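Local coordinates for protein PlaB phospholipase (Legionella pneumophila, PDB 6ZTH) that is probably a phospholipase that cleaves phospholipids, and binds NAD(+) at the interface between subunits of a four-chain assembly, at residues M342-L347 and R388-Y393; L166-D171 and D380-L385. All coordinates share one frame; numbering follows the deposited sequence.

Interaction 1 (M342-L347 and R388-Y393); sequences MIIFRL and RGKLTY. With NAD (nicotinamide-adenine-dinucleotide), chain K.
The side chain of Met342, modelled as selenomethionine, overlaps Thr392: its SE lies 3.4 Å from Thr392 CG2. The overlap depends on Met342 CG standing anti to the backbone N (chi1 -172°) and on bends at the next two torsions, which carry the selenium across the methyl. Beside it, on the same face of the sheet, Ile344 runs alongside Thr392 with both side chains pointing the same way, Ile344 CG1 3.8 Å from Thr392 OG1.

The backbones beneath are neighbouring antiparallel strands. Ile343 with Tyr393 and Phe345 with Leu391 form hydrogen-bonded pairs, each closed by two N-H...O bonds, while Ile344 and Thr392 make the non-hydrogen-bonded pair between them. Phe345 N reaches Leu391 O at 2.6 Å. These strands belong to the mixed sheet, where strand 451-463 takes up the other edge of 342-347.

Phe345 and Leu391 share the face opposite Thr392, their CB atoms 4.0 Å apart. Ile343 CG2 sits over one face of the Phe345 ring, toward its rim, and Phe415 meets the ring edge-to-face. Leu391 sends CD2 onto the adenine, 3.3 Å from NAD N1A. Tyr393, whose ring meets Phe378, reaches the base with its hydroxyl: NAD N6A donates to Tyr393 OH at 3.0 Å in a nearly straight bond (169°), with N6A near the plane of the ring, at its edge.

Toward the loop end, Lys390 CD packs 3.8 Å from Arg346 CB. Bends all along the lysine side chain let its aliphatic part cross the arginine while NZ goes to Gly169 O; Arg346 NH1 instead takes Glu456 in a salt bridge. Trp174 of helix 171-179 touches both, as well as Ile344.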
loop_
_atom_site.group_PDB
_atom_site.type_symbol
_atom_site.label_atom_id
_atom_site.label_comp_id
_atom_site.label_asym_id
_atom_site.label_seq_id
_atom_site.Cartn_x
_atom_site.Cartn_y
_atom_site.Cartn_z
HETATM N N MSE D 342 26.767 -15.895 1.678
HETATM C CA MSE D 342 25.682 -14.926 1.753
HETATM C C MSE D 342 26.219 -13.522 2.013
HETATM O O MSE D 342 26.973 -13.305 2.959
HETATM C CB MSE D 342 24.702 -15.324 2.860
HETATM C CG MSE D 342 23.437 -14.489 2.905
HETATM SE SE MSE D 342 21.901 -15.458 2.212
HETATM C CE MSE D 342 21.143 -16.096 3.888
ATOM N N ILE D 343 25.835 -12.568 1.169
ATOM C CA ILE D 343 26.159 -11.160 1.370
ATOM C C ILE D 343 24.882 -10.437 1.770
ATOM O O ILE D 343 23.855 -10.552 1.091
ATOM C CB ILE D 343 26.772 -10.526 0.111
ATOM C CG1 ILE D 343 27.885 -11.409 -0.453
ATOM C CG2 ILE D 343 27.316 -9.143 0.436
ATOM C CD1 ILE D 343 28.662 -10.764 -1.588
ATOM N N ILE D 344 24.948 -9.692 2.869
ATOM C CA ILE D 344 23.821 -8.927 3.388
ATOM C C ILE D 344 24.200 -7.456 3.305
ATOM O O ILE D 344 25.023 -6.975 4.095
ATOM C CB ILE D 344 23.461 -9.337 4.823
ATOM C CG1 ILE D 344 22.862 -10.747 4.818
ATOM C CG2 ILE D 344 22.503 -8.333 5.438
ATOM C CD1 ILE D 344 22.599 -11.325 6.195
ATOM N N PHE D 345 23.601 -6.741 2.354
ATOM C CA PHE D 345 23.957 -5.356 2.083
ATOM C C PHE D 345 23.043 -4.405 2.842
ATOM O O PHE D 345 21.816 -4.482 2.722
ATOM C CB PHE D 345 23.870 -5.062 0.583
ATOM C CG PHE D 345 25.085 -5.477 -0.191
ATOM C CD1 PHE D 345 26.310 -4.871 0.034
ATOM C CD2 PHE D 345 25.003 -6.471 -1.148
ATOM C CE1 PHE D 345 27.431 -5.254 -0.677
ATOM C CE2 PHE D 345 26.119 -6.858 -1.862
ATOM C CZ PHE D 345 27.334 -6.247 -1.628
ATOM N N ARG D 346 23.645 -3.512 3.623
ATOM C CA ARG D 346 22.953 -2.373 4.211
ATOM C C ARG D 346 23.561 -1.101 3.637
ATOM O O ARG D 346 24.782 -1.007 3.472
ATOM C CB ARG D 346 23.058 -2.359 5.735
ATOM C CG ARG D 346 22.348 -1.176 6.384
ATOM C CD ARG D 346 22.555 -1.146 7.892
ATOM N NE ARG D 346 21.689 -0.162 8.539
ATOM C CZ ARG D 346 22.104 0.993 9.059
ATOM N NH1 ARG D 346 23.387 1.336 9.021
ATOM N NH2 ARG D 346 21.227 1.810 9.622
ATOM N N LEU D 347 22.712 -0.124 3.337
ATOM C CA LEU D 347 23.145 1.095 2.667
ATOM C C LEU D 347 22.605 2.301 3.415
ATOM O O LEU D 347 21.387 2.487 3.507
ATOM C CB LEU D 347 22.681 1.101 1.209
ATOM C CG LEU D 347 23.394 0.047 0.358
ATOM C CD1 LEU D 347 22.602 -1.254 0.301
ATOM C CD2 LEU D 347 23.665 0.588 -1.034
ATOM N N ARG D 388 13.437 -1.590 2.523
ATOM C CA ARG D 388 13.775 -1.767 1.116
ATOM C C ARG D 388 15.268 -1.623 0.851
ATOM O O ARG D 388 15.754 -2.125 -0.167
ATOM C CB ARG D 388 12.990 -0.761 0.273
ATOM C CG ARG D 388 11.479 -0.821 0.482
ATOM C CD ARG D 388 10.980 0.230 1.474
ATOM N NE ARG D 388 11.363 1.591 1.099
ATOM C CZ ARG D 388 10.633 2.407 0.340
ATOM N NH1 ARG D 388 9.463 2.017 -0.146
ATOM N NH2 ARG D 388 11.080 3.625 0.065
ATOM N N GLY D 389 16.005 -0.962 1.738
ATOM C CA GLY D 389 17.423 -0.753 1.535
ATOM C C GLY D 389 18.317 -1.923 1.863
ATOM O O GLY D 389 19.542 -1.794 1.783
ATOM N N LYS D 390 17.747 -3.067 2.229
ATOM C CA LYS D 390 18.520 -4.245 2.605
ATOM C C LYS D 390 18.482 -5.252 1.462
ATOM O O LYS D 390 17.401 -5.649 1.011
ATOM C CB LYS D 390 17.978 -4.860 3.894
ATOM C CG LYS D 390 18.076 -3.943 5.108
ATOM C CD LYS D 390 19.523 -3.690 5.525
ATOM C CE LYS D 390 20.129 -4.896 6.226
ATOM N NZ LYS D 390 19.526 -5.131 7.567
ATOM N N LEU D 391 19.661 -5.663 1.003
ATOM C CA LEU D 391 19.804 -6.543 -0.149
ATOM C C LEU D 391 20.655 -7.735 0.256
ATOM O O LEU D 391 21.817 -7.567 0.642
ATOM C CB LEU D 391 20.447 -5.802 -1.322
ATOM C CG LEU D 391 19.823 -5.936 -2.710
ATOM C CD1 LEU D 391 18.317 -5.767 -2.696
ATOM C CD2 LEU D 391 20.471 -4.906 -3.629
ATOM N N THR D 392 20.082 -8.932 0.169
ATOM C CA THR D 392 20.783 -10.165 0.501
ATOM C C THR D 392 21.029 -10.951 -0.780
ATOM O O THR D 392 20.079 -11.351 -1.463
ATOM C CB THR D 392 19.986 -11.006 1.499
ATOM O OG1 THR D 392 19.749 -10.244 2.688
ATOM C CG2 THR D 392 20.753 -12.270 1.854
ATOM N N TYR D 393 22.300 -11.165 -1.102
ATOM C CA TYR D 393 22.701 -11.953 -2.256
ATOM C C TYR D 393 23.154 -13.333 -1.794
ATOM O O TYR D 393 23.864 -13.460 -0.793
ATOM C CB TYR D 393 23.831 -11.264 -3.022
ATOM C CG TYR D 393 23.398 -10.602 -4.312
ATOM C CD1 TYR D 393 22.648 -9.434 -4.301
ATOM C CD2 TYR D 393 23.747 -11.144 -5.542
ATOM C CE1 TYR D 393 22.255 -8.827 -5.481
ATOM C CE2 TYR D 393 23.361 -10.544 -6.723
ATOM C CZ TYR D 393 22.614 -9.387 -6.689
ATOM O OH TYR D 393 22.227 -8.793 -7.869
HETATM P PA NAD K . 13.633 -9.433 -7.640
HETATM O O1A NAD K . 13.173 -10.503 -6.694
HETATM O O2A NAD K . 14.769 -9.965 -8.488
HETATM O O5B NAD K . 14.141 -8.136 -6.781
HETATM C C5B NAD K . 13.225 -7.520 -5.890
HETATM C C4B NAD K . 13.694 -6.026 -5.621
HETATM O O4B NAD K . 15.208 -6.055 -5.247
HETATM C C3B NAD K . 13.589 -5.327 -6.671
HETATM O O3B NAD K . 13.127 -3.978 -6.323
HETATM C C2B NAD K . 15.115 -5.239 -7.331
HETATM O O2B NAD K . 15.243 -4.056 -8.180
HETATM C C1B NAD K . 15.880 -5.151 -6.299
HETATM N N9A NAD K . 17.291 -5.577 -6.613
HETATM C C8A NAD K . 17.561 -6.833 -6.984
HETATM N N7A NAD K . 18.888 -6.915 -7.205
HETATM C C5A NAD K . 19.429 -5.706 -6.958
HETATM C C6A NAD K . 20.731 -5.223 -7.015
HETATM N N6A NAD K . 22.000 -5.888 -7.379
HETATM N N1A NAD K . 20.974 -3.960 -6.709
HETATM C C2A NAD K . 19.959 -3.137 -6.337
HETATM N N3A NAD K . 18.682 -3.601 -6.279
HETATM C C4A NAD K . 18.436 -4.884 -6.593
HETATM O O3 NAD K . 12.370 -8.983 -8.622
HETATM P PN NAD K . 12.474 -7.816 -9.775
HETATM O O1N NAD K . 13.924 -7.584 -10.121
HETATM O O2N NAD K . 11.869 -6.523 -9.251
HETATM O O5D NAD K . 11.639 -8.307 -11.127
HETATM C C5D NAD K . 10.227 -8.356 -11.077
HETATM C C4D NAD K . 9.734 -9.697 -11.597
HETATM O O4D NAD K . 10.359 -10.007 -12.700
HETATM C C3D NAD K . 10.057 -10.899 -10.501
HETATM O O3D NAD K . 9.006 -11.949 -10.602
HETATM C C2D NAD K . 11.156 -11.367 -10.832
HETATM O O2D NAD K . 11.307 -12.798 -10.362
HETATM C C1D NAD K . 11.089 -11.301 -12.423
HETATM N N1N NAD K . 12.304 -11.281 -12.983
HETATM C C2N NAD K . 12.946 -10.102 -13.190
HETATM C C3N NAD K . 14.212 -10.089 -13.789
HETATM C C7N NAD K . 14.951 -8.733 -14.030
HETATM O O7N NAD K . 15.536 -8.554 -15.037
HETATM N N7N NAD K . 14.916 -7.675 -13.005
HETATM C C4N NAD K . 14.803 -11.266 -14.159
HETATM C C5N NAD K . 14.159 -12.446 -13.949
HETATM C C6N NAD K . 12.891 -12.455 -13.354
#

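Interaction 2 (L166-D171 and D380-L385). With NAD (nicotinamide-adenine-dinucleotide), chain K.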
loop_
_atom_site.group_PDB
_atom_site.type_symbol
_atom_site.label_atom_id
_atom_site.label_comp_id
_atom_site.label_asym_id
_atom_site.label_seq_id
_atom_site.Cartn_x
_atom_site.Cartn_y
_atom_site.Cartn_z
ATOM N N LEU D 166 12.819 -13.336 10.933
ATOM C CA LEU D 166 13.464 -14.344 10.104
ATOM C C LEU D 166 13.717 -13.852 8.684
ATOM O O LEU D 166 14.581 -14.408 7.998
ATOM C CB LEU D 166 12.613 -15.613 10.061
ATOM C CG LEU D 166 12.551 -16.442 11.344
ATOM C CD1 LEU D 166 11.775 -17.734 11.111
ATOM C CD2 LEU D 166 13.949 -16.742 11.867
ATOM N N GLU D 167 12.990 -12.831 8.231
ATOM C CA GLU D 167 13.186 -12.317 6.882
ATOM C C GLU D 167 14.644 -11.932 6.668
ATOM O O GLU D 167 15.253 -11.259 7.505
ATOM C CB GLU D 167 12.284 -11.108 6.639
ATOM C CG GLU D 167 12.145 -10.741 5.170
ATOM C CD GLU D 167 11.219 -9.566 4.941
ATOM O OE1 GLU D 167 10.834 -8.907 5.930
ATOM O OE2 GLU D 167 10.876 -9.303 3.770
ATOM N N LEU D 168 15.203 -12.367 5.542
ATOM C CA LEU D 168 16.591 -12.054 5.230
ATOM C C LEU D 168 16.800 -10.545 5.231
ATOM O O LEU D 168 15.992 -9.791 4.677
ATOM C CB LEU D 168 16.976 -12.646 3.875
ATOM C CG LEU D 168 16.777 -14.155 3.722
ATOM C CD1 LEU D 168 17.183 -14.613 2.330
ATOM C CD2 LEU D 168 17.555 -14.920 4.781
ATOM N N GLY D 169 17.876 -10.105 5.876
ATOM C CA GLY D 169 18.204 -8.695 5.905
ATOM C C GLY D 169 17.260 -7.845 6.722
ATOM O O GLY D 169 17.112 -6.652 6.440
ATOM N N SER D 170 16.609 -8.423 7.725
ATOM C CA SER D 170 15.759 -7.634 8.606
ATOM C C SER D 170 16.618 -6.789 9.538
ATOM O O SER D 170 17.675 -7.228 10.003
ATOM C CB SER D 170 14.839 -8.542 9.418
ATOM O OG SER D 170 15.516 -9.083 10.536
ATOM N N ASP D 171 16.160 -5.564 9.803
ATOM C CA ASP D 171 16.909 -4.667 10.676
ATOM C C ASP D 171 17.278 -5.361 11.980
ATOM O O ASP D 171 18.437 -5.332 12.408
ATOM C CB ASP D 171 16.090 -3.406 10.958
ATOM C CG ASP D 171 16.009 -2.486 9.761
ATOM O OD1 ASP D 171 16.782 -2.686 8.801
ATOM O OD2 ASP D 171 15.172 -1.559 9.779
ATOM N N ASP D 380 20.558 -16.471 -5.884
ATOM C CA ASP D 380 19.320 -15.828 -5.467
ATOM C C ASP D 380 19.617 -14.450 -4.899
ATOM O O ASP D 380 20.683 -14.216 -4.324
ATOM C CB ASP D 380 18.584 -16.676 -4.421
ATOM C CG ASP D 380 17.347 -16.002 -3.910
ATOM O OD1 ASP D 380 16.400 -15.788 -4.705
ATOM O OD2 ASP D 380 17.279 -15.686 -2.698
ATOM N N ARG D 381 18.654 -13.545 -5.073
ATOM C CA ARG D 381 18.689 -12.213 -4.487
ATOM C C ARG D 381 17.334 -11.918 -3.861
ATOM O O ARG D 381 16.297 -12.337 -4.386
ATOM C CB ARG D 381 19.020 -11.141 -5.530
ATOM C CG ARG D 381 17.836 -10.764 -6.406
ATOM C CD ARG D 381 18.269 -10.248 -7.771
ATOM N NE ARG D 381 17.210 -9.465 -8.407
ATOM C CZ ARG D 381 17.373 -8.711 -9.489
ATOM N NH1 ARG D 381 18.559 -8.628 -10.077
ATOM N NH2 ARG D 381 16.346 -8.032 -9.982
ATOM N N GLN D 382 17.345 -11.192 -2.748
ATOM C CA GLN D 382 16.110 -10.826 -2.075
ATOM C C GLN D 382 16.262 -9.444 -1.461
ATOM O O GLN D 382 17.306 -9.118 -0.890
ATOM C CB GLN D 382 15.736 -11.846 -0.992
ATOM C CG GLN D 382 14.244 -12.138 -0.915
ATOM C CD GLN D 382 13.896 -13.155 0.156
ATOM O OE1 GLN D 382 13.344 -14.215 -0.135
ATOM N NE2 GLN D 382 14.216 -12.833 1.405
ATOM N N ARG D 383 15.214 -8.636 -1.593
ATOM C CA ARG D 383 15.137 -7.313 -0.989
ATOM C C ARG D 383 14.149 -7.382 0.169
ATOM O O ARG D 383 12.999 -7.793 -0.018
ATOM C CB ARG D 383 14.706 -6.265 -2.015
ATOM C CG ARG D 383 14.682 -4.835 -1.488
ATOM C CD ARG D 383 13.755 -3.940 -2.308
ATOM N NE ARG D 383 14.379 -3.415 -3.523
ATOM C CZ ARG D 383 15.395 -2.555 -3.541
ATOM N NH1 ARG D 383 15.920 -2.119 -2.404
ATOM N NH2 ARG D 383 15.890 -2.132 -4.696
ATOM N N ASN D 384 14.601 -6.992 1.359
ATOM C CA ASN D 384 13.739 -7.047 2.532
ATOM C C ASN D 384 12.483 -6.215 2.302
ATOM O O ASN D 384 12.533 -5.133 1.709
ATOM C CB ASN D 384 14.489 -6.551 3.767
ATOM C CG ASN D 384 13.721 -6.796 5.053
ATOM O OD1 ASN D 384 12.844 -6.015 5.423
ATOM N ND2 ASN D 384 14.048 -7.883 5.740
ATOM N N LEU D 385 11.348 -6.731 2.778
ATOM C CA LEU D 385 10.071 -6.070 2.523
ATOM C C LEU D 385 9.913 -4.822 3.386
ATOM O O LEU D 385 9.504 -3.763 2.894
ATOM C CB LEU D 385 8.919 -7.043 2.773
ATOM C CG LEU D 385 8.627 -8.088 1.695
ATOM C CD1 LEU D 385 7.341 -8.838 2.024
ATOM C CD2 LEU D 385 8.535 -7.464 0.311
HETATM P PA NAD K . 13.633 -9.433 -7.640
HETATM O O1A NAD K . 13.173 -10.503 -6.694
HETATM O O2A NAD K . 14.769 -9.965 -8.488
HETATM O O5B NAD K . 14.141 -8.136 -6.781
HETATM C C5B NAD K . 13.225 -7.520 -5.890
HETATM C C4B NAD K . 13.694 -6.026 -5.621
HETATM O O4B NAD K . 15.208 -6.055 -5.247
HETATM C C3B NAD K . 13.589 -5.327 -6.671
HETATM O O3B NAD K . 13.127 -3.978 -6.323
HETATM C C2B NAD K . 15.115 -5.239 -7.331
HETATM O O2B NAD K . 15.243 -4.056 -8.180
HETATM C C1B NAD K . 15.880 -5.151 -6.299
HETATM N N9A NAD K . 17.291 -5.577 -6.613
HETATM C C8A NAD K . 17.561 -6.833 -6.984
HETATM N N7A NAD K . 18.888 -6.915 -7.205
HETATM C C5A NAD K . 19.429 -5.706 -6.958
HETATM C C6A NAD K . 20.731 -5.223 -7.015
HETATM N N6A NAD K . 22.000 -5.888 -7.379
HETATM N N1A NAD K . 20.974 -3.960 -6.709
HETATM C C2A NAD K . 19.959 -3.137 -6.337
HETATM N N3A NAD K . 18.682 -3.601 -6.279
HETATM C C4A NAD K . 18.436 -4.884 -6.593
HETATM O O3 NAD K . 12.370 -8.983 -8.622
HETATM P PN NAD K . 12.474 -7.816 -9.775
HETATM O O1N NAD K . 13.924 -7.584 -10.121
HETATM O O2N NAD K . 11.869 -6.523 -9.251
HETATM O O5D NAD K . 11.639 -8.307 -11.127
HETATM C C5D NAD K . 10.227 -8.356 -11.077
HETATM C C4D NAD K . 9.734 -9.697 -11.597
HETATM O O4D NAD K . 10.359 -10.007 -12.700
HETATM C C3D NAD K . 10.057 -10.899 -10.501
HETATM O O3D NAD K . 9.006 -11.949 -10.602
HETATM C C2D NAD K . 11.156 -11.367 -10.832
HETATM O O2D NAD K . 11.307 -12.798 -10.362
HETATM C C1D NAD K . 11.089 -11.301 -12.423
HETATM N N1N NAD K . 12.304 -11.281 -12.983
HETATM C C2N NAD K . 12.946 -10.102 -13.190
HETATM C C3N NAD K . 14.212 -10.089 -13.789
HETATM C C7N NAD K . 14.951 -8.733 -14.030
HETATM O O7N NAD K . 15.536 -8.554 -15.037
HETATM N N7N NAD K . 14.916 -7.675 -13.005
HETATM C C4N NAD K . 14.803 -11.266 -14.159
HETATM C C5N NAD K . 14.159 -12.446 -13.949
HETATM C C6N NAD K . 12.891 -12.455 -13.354
HETATM O O HOH W 1 11.772 -7.659 7.830
#
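Asn384 reaches from just past the end of strand 378-383 into the turn 167-170. Asn384 CB lies 3.7 Å from Leu168 O. With CG anti to the backbone N (chi1 -171°), the amide is carried on toward the turn, Asn384 CG 3.7 Å from Gly169 O. At the tip, Asn384 ND2 donates to Leu168 O at 2.9 Å, almost straight at 173°; the acceptor lies in the amide plane, whereas the donor stands above the plane of the carbonyl. ND2 also donates to a water near Glu167 OE1, and OD1 turns back to Asn387 N.

The type II turn from Glu167 to Ser170 presents that carbonyl, with Gly169 at positive phi. Ser170 then N-caps helix 171-179 through OG to Ser173 N. Glu167, its chain extended, crosses the amide obliquely and accepts Leu385 N on Glu167 OE2 at 2.8 Å, from above the carboxylate plane; Gln140 donates to the same oxygen.

On the strand's other side Arg381 and Arg383 face NAD. Arg381 lays its guanidinium face near NAD C8A and turns NE and NH2 to the diphosphate, while Arg383 NE donates to NAD O3B at 3.1 Å. The chemistry thus divides: neutral amide and backbone donors fasten 380-385 to the turn, with two donors likely stabilising the buried carboxylate's charge, whereas Arg381 probably offsets the diphosphate's negative charge and Arg383 grips a ribose hydroxyl.

How the interactions relate
Strands 378-383 and 391-396 follow each other in the chain and are neighbours in the sheet, which puts the centres of interactions 1 and 2 about 7 Å apart. Thr392 N lies 3.0 Å from Gln382 O, a probable backbone hydrogen bond, and Leu391 CD1 packs 3.7 Å from Arg383 CB. On the turn side, Thr392 OG1 of interaction 1 packs 3.7 Å from Gly169 N of interaction 2. Both contacts serve the same NAD: residues 388-393 meet its adenine, and 380-385 hold the ribose and diphosphate, with Arg381 also over the base. Leu360, together with Asn209 and Tyr211 of the second subunit, adds further bonds, so this NAD bridges two chains.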